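Side-chain contacts in ADP-ribosyltransferase (Staphylococcus aureus, PDB 1OJQ), which transfers a single ADP-ribose unit from NAD+ to a target protein, as a C3-type bacterial exoenzyme: residues T96-R100 and E101-M105; V119-L122 and N123-N127. All coordinates share one frame; numbering follows the deposited sequence. Where two conformers were deposited one is given.

In the fold
The two contacts follow one another along the chain, and their centres lie about 12 Å apart on the same side of the molecule. Contact 1 is the start of helix 100-106 and the loop before it. Contact 2 is the C-terminal part of helix 116-126, the next helix in the chain. They touch directly. Asp102 OD2 and Lys121 NZ form a salt bridge of 2.7 Å, and Gly97 and Phe98 pack on Leu125. Helix 116-126 in turn rests on strand 187-196 of the five-stranded sheet. The helix start of contact 1 is thus tied, through contact 2, to the core of the ADP-ribosyltransferase domain.

Contact 1 (T96-R100 and E101-M105); sequences TGFTR and EDLHM
Thr99 and Asp102 meet where the loop turns into helix 100-106, with their CA atoms 4.9 Å apart. The two residues form a capping box, with Thr99 at the N-cap. Leu103 N donates to Thr99 O, and His104 N donates to Arg100 O. These backbone bonds close the first helical turns.

Two side-chain bonds complete the box. Asp102 N donates to Thr99 OG1 over 2.9 Å in a nearly straight bond. In return, Thr99 N donates to Asp102 OD2 over 2.8 Å. This second donor meets OD2 from above the carboxylate plane, 41° out of it. OG1 lies between the backbone N and carbonyl carbon of Thr99 (chi1 73°), which turns it toward the N-H of Asp102. OD2 also forms a salt bridge with Lys121 of helix 116-126, so one carboxylate oxygen serves both the cap and the neighbouring helix.

The Phe98 ring lies against the first turn. Asp102 CB sits over its centre, 3.5 Å from the ring centroid, in a CH-pi contact. The ring and carboxylate planes are well tilted against each other. Leu103 CD1 adds a looser apolar contact with Phe98 CE2. Phe98 also packs on Leu122 and Leu125 of helix 116-126, and this joins the loop to that helix. Leu103 brings the contact within about 6 Å of Asp90, an NAD+-binding residue, measured between side chains.

Arg100 bends at chi2 and reaches forward along the helix to His104. Arg100 NH1 comes to 3.4 Å from His104 CB. The guanidinium and imidazole planes stand 69° apart, and one water lies in plane at the edge of both groups, 2.8 Å from Arg100 NH2 and 2.8 Å from His104 ND1.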
loop_
_atom_site.group_PDB
_atom_site.type_symbol
_atom_site.label_atom_id
_atom_site.label_comp_id
_atom_site.label_asym_id
_atom_site.label_seq_id
_atom_site.Cartn_x
_atom_site.Cartn_y
_atom_site.Cartn_z
ATOM N N THR A 96 -9.834 -4.276 16.085
ATOM C CA THR A 96 -10.583 -4.731 17.254
ATOM C C THR A 96 -9.771 -4.730 18.543
ATOM O O THR A 96 -8.633 -5.199 18.502
ATOM C CB THR A 96 -11.087 -6.180 17.029
ATOM O OG1 THR A 96 -11.981 -6.178 15.920
ATOM C CG2 THR A 96 -11.815 -6.653 18.269
ATOM N N GLY A 97 -10.319 -4.277 19.659
ATOM C CA GLY A 97 -9.726 -4.174 20.959
ATOM C C GLY A 97 -8.895 -2.913 21.170
ATOM O O GLY A 97 -8.496 -2.679 22.316
ATOM N N PHE A 98 -8.634 -2.138 20.116
ATOM C CA PHE A 98 -7.900 -0.872 20.221
ATOM C C PHE A 98 -8.933 0.248 20.268
ATOM O O PHE A 98 -9.510 0.607 19.240
ATOM C CB PHE A 98 -6.908 -0.654 19.080
ATOM C CG PHE A 98 -5.847 0.376 19.461
ATOM C CD1 PHE A 98 -4.844 0.038 20.349
ATOM C CD2 PHE A 98 -5.887 1.659 18.938
ATOM C CE1 PHE A 98 -3.865 0.964 20.699
ATOM C CE2 PHE A 98 -4.900 2.578 19.269
ATOM C CZ PHE A 98 -3.891 2.238 20.150
ATOM N N THR A 99 -9.189 0.769 21.481
ATOM C CA THR A 99 -10.397 1.568 21.646
ATOM C C THR A 99 -10.205 3.003 21.176
ATOM O O THR A 99 -9.085 3.448 20.931
ATOM C CB THR A 99 -10.848 1.595 23.125
ATOM O OG1 THR A 99 -9.939 2.429 23.851
ATOM C CG2 THR A 99 -10.753 0.203 23.713
ATOM N N ARG A 100 -11.321 3.724 21.059
ATOM C CA ARG A 100 -11.188 5.152 20.766
ATOM C C ARG A 100 -10.299 5.861 21.774
ATOM O O ARG A 100 -9.535 6.760 21.424
ATOM C CB ARG A 100 -12.570 5.817 20.774
ATOM C CG ARG A 100 -12.515 7.342 20.717
ATOM C CD ARG A 100 -12.059 7.793 19.326
ATOM N NE ARG A 100 -11.954 9.250 19.249
ATOM C CZ ARG A 100 -10.835 9.950 19.446
ATOM N NH1 ARG A 100 -9.671 9.383 19.748
ATOM N NH2 ARG A 100 -10.851 11.279 19.345
ATOM N N GLU A 101 -10.397 5.475 23.056
ATOM C CA GLU A 101 -9.539 6.143 24.044
ATOM C C GLU A 101 -8.088 5.720 23.876
ATOM O O GLU A 101 -7.202 6.549 24.095
ATOM C CB GLU A 101 -10.000 5.873 25.480
ATOM C CG GLU A 101 -9.338 6.816 26.477
ATOM C CD GLU A 101 -9.816 8.252 26.330
ATOM O OE1 GLU A 101 -9.303 9.109 27.086
ATOM O OE2 GLU A 101 -10.690 8.568 25.496
ATOM N N ASP A 102 -7.834 4.458 23.502
ATOM C CA ASP A 102 -6.471 4.053 23.177
ATOM C C ASP A 102 -5.905 4.974 22.091
ATOM O O ASP A 102 -4.777 5.460 22.201
ATOM C CB ASP A 102 -6.365 2.606 22.708
ATOM C CG ASP A 102 -6.691 1.601 23.796
ATOM O OD1 ASP A 102 -6.488 1.923 24.989
ATOM O OD2 ASP A 102 -7.150 0.492 23.437
ATOM N N LEU A 103 -6.723 5.200 21.064
ATOM C CA LEU A 103 -6.282 6.054 19.963
ATOM C C LEU A 103 -6.052 7.484 20.427
ATOM O O LEU A 103 -5.095 8.148 20.006
ATOM C CB LEU A 103 -7.344 6.056 18.862
ATOM C CG LEU A 103 -6.916 6.634 17.516
ATOM C CD1 LEU A 103 -5.655 5.942 17.016
ATOM C CD2 LEU A 103 -8.046 6.494 16.502
ATOM N N HIS A 104 -6.990 7.934 21.276
ATOM C CA HIS A 104 -6.861 9.294 21.799
ATOM C C HIS A 104 -5.554 9.454 22.569
ATOM O O HIS A 104 -4.825 10.432 22.393
ATOM C CB HIS A 104 -8.047 9.636 22.705
ATOM C CG HIS A 104 -7.870 10.939 23.435
ATOM N ND1 HIS A 104 -7.903 12.160 22.794
ATOM C CD2 HIS A 104 -7.682 11.193 24.751
ATOM C CE1 HIS A 104 -7.732 13.116 23.706
ATOM N NE2 HIS A 104 -7.591 12.557 24.903
ATOM N N MET A 105 -5.271 8.466 23.420
ATOM C CA MET A 105 -4.024 8.514 24.196
ATOM C C MET A 105 -2.800 8.324 23.301
ATOM O O MET A 105 -1.755 8.923 23.557
ATOM C CB MET A 105 -4.026 7.465 25.304
ATOM C CG MET A 105 -5.128 7.722 26.338
ATOM S SD MET A 105 -5.058 6.529 27.688
ATOM C CE MET A 105 -5.619 5.022 26.893
HETATM O O HOH W 1 -8.550 12.761 20.109
#

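Contact 2 (V119-L122 and N123-N127)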
loop_
_atom_site.group_PDB
_atom_site.type_symbol
_atom_site.label_atom_id
_atom_site.label_comp_id
_atom_site.label_asym_id
_atom_site.label_seq_id
_atom_site.Cartn_x
_atom_site.Cartn_y
_atom_site.Cartn_z
ATOM N N VAL A 119 1.791 0.894 21.928
ATOM C CA VAL A 119 2.267 0.232 20.694
ATOM C C VAL A 119 2.371 -1.266 20.955
ATOM O O VAL A 119 2.111 -2.082 20.075
ATOM C CB VAL A 119 3.610 0.793 20.209
ATOM C CG1 VAL A 119 4.109 0.076 18.962
ATOM C CG2 VAL A 119 3.466 2.282 19.949
ATOM N N SER A 120 2.745 -1.604 22.193
ATOM C CA SER A 120 2.751 -3.014 22.574
ATOM C C SER A 120 1.360 -3.604 22.483
ATOM O O SER A 120 1.150 -4.739 22.034
ATOM C CB SER A 120 3.326 -3.174 23.983
ATOM O OG SER A 120 4.742 -3.102 23.887
ATOM N N LYS A 121 0.358 -2.832 22.906
ATOM C CA LYS A 121 -1.023 -3.302 22.770
ATOM C C LYS A 121 -1.374 -3.557 21.312
ATOM O O LYS A 121 -2.003 -4.552 20.923
ATOM C CB LYS A 121 -1.984 -2.259 23.377
ATOM C CG LYS A 121 -3.435 -2.702 23.377
ATOM C CD LYS A 121 -4.332 -1.821 24.238
ATOM C CE LYS A 121 -5.706 -2.460 24.391
ATOM N NZ LYS A 121 -6.647 -1.598 25.151
ATOM N N LEU A 122 -0.969 -2.620 20.447
ATOM C CA LEU A 122 -1.249 -2.744 19.016
ATOM C C LEU A 122 -0.651 -4.043 18.472
ATOM O O LEU A 122 -1.290 -4.789 17.731
ATOM C CB LEU A 122 -0.695 -1.552 18.241
ATOM C CG LEU A 122 -1.568 -0.308 18.075
ATOM C CD1 LEU A 122 -0.762 0.772 17.356
ATOM C CD2 LEU A 122 -2.858 -0.593 17.311
ATOM N N ASN A 123 0.595 -4.318 18.836
ATOM C CA ASN A 123 1.245 -5.547 18.396
ATOM C C ASN A 123 0.452 -6.760 18.846
ATOM O O ASN A 123 0.200 -7.754 18.183
ATOM C CB ASN A 123 2.666 -5.615 18.968
ATOM C CG ASN A 123 3.324 -6.922 18.553
ATOM O OD1 ASN A 123 3.804 -6.989 17.414
ATOM N ND2 ASN A 123 3.338 -7.931 19.406
ATOM N N ASN A 124 0.013 -6.678 20.111
ATOM C CA ASN A 124 -0.749 -7.798 20.657
ATOM C C ASN A 124 -2.066 -7.968 19.911
ATOM O O ASN A 124 -2.509 -9.104 19.711
ATOM C CB ASN A 124 -0.997 -7.614 22.160
ATOM C CG ASN A 124 -2.017 -8.637 22.642
ATOM O OD1 ASN A 124 -3.218 -8.371 22.648
ATOM N ND2 ASN A 124 -1.499 -9.799 23.016
ATOM N N LEU A 125 -2.698 -6.895 19.461
ATOM C CA LEU A 125 -3.967 -6.922 18.746
ATOM C C LEU A 125 -3.839 -7.103 17.231
ATOM O O LEU A 125 -4.830 -7.482 16.581
ATOM C CB LEU A 125 -4.743 -5.618 19.004
ATOM C CG LEU A 125 -5.111 -5.400 20.478
ATOM C CD1 LEU A 125 -5.787 -4.044 20.635
ATOM C CD2 LEU A 125 -5.973 -6.553 20.980
ATOM N N MET A 126 -2.660 -6.844 16.648
ATOM C CA MET A 126 -2.604 -7.022 15.191
ATOM C C MET A 126 -1.729 -8.194 14.754
ATOM O O MET A 126 -1.897 -8.677 13.619
ATOM C CB MET A 126 -2.121 -5.721 14.538
ATOM C CG MET A 126 -2.959 -4.508 14.913
ATOM S SD MET A 126 -2.326 -3.052 14.017
ATOM C CE MET A 126 -2.632 -3.605 12.327
ATOM N N ASN A 127 -0.812 -8.667 15.590
ATOM C CA ASN A 127 0.072 -9.726 15.091
ATOM C C ASN A 127 -0.709 -10.989 14.751
ATOM O O ASN A 127 -1.730 -11.320 15.359
ATOM C CB ASN A 127 1.180 -10.046 16.099
ATOM C CG ASN A 127 0.703 -11.052 17.129
ATOM O OD1 ASN A 127 0.774 -12.266 16.883
ATOM N ND2 ASN A 127 0.227 -10.523 18.251
HETATM O O HOH W 2 2.886 -7.124 22.280
#
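Asn123 N donates to Val119 O, the first of four successive i to i+4 backbone bonds between 119-122 and 123-127. Asn124 N reaches Ser120 O, Leu125 N reaches Lys121 O, and Met126 N reaches Leu122 O at 2.7 Å. The N-H...O angle falls from 163° for Asn123 N to Val119 O to 131° for Met126 N to Leu122 O, as the helix nears its end.

Asn127 then closes the helix. Its side-chain ND2 donates to Asn123 O over 2.8 Å in a nearly straight bond. Its backbone N binds the same oxygen over 2.9 Å, from the opposite face of the carbonyl plane. Asn123 O is therefore gripped twice by one residue. The oxygen lies almost in the amide plane of Asn127.

A water connects the side chain of Asn123 to the turn before it. It donates to Ser120 O at 3.0 Å and accepts from Asn123 ND2 at 3.0 Å. The other end of this amide, OD1, accepts from Val194 N of strand 187-196, so both ends of the amide are held.

These bonds belong to the C-terminal half of helix 116-126, which packs against the five-stranded sheet of the ADP-ribosyltransferase fold, with Val119 and Leu122 resting on Val194. Leu122 and Met126 lie side by side and point the same way, with Leu122 CD2 4.1 Å from Met126 SD.

Lys121 takes another direction. Its CG is anti to the backbone N (chi1 -176°), and the chain beyond is extended, which carries NZ to a salt bridge with Asp102. Leu125 crosses this chain, and its CD1 lies 3.9 Å from Lys121 CG.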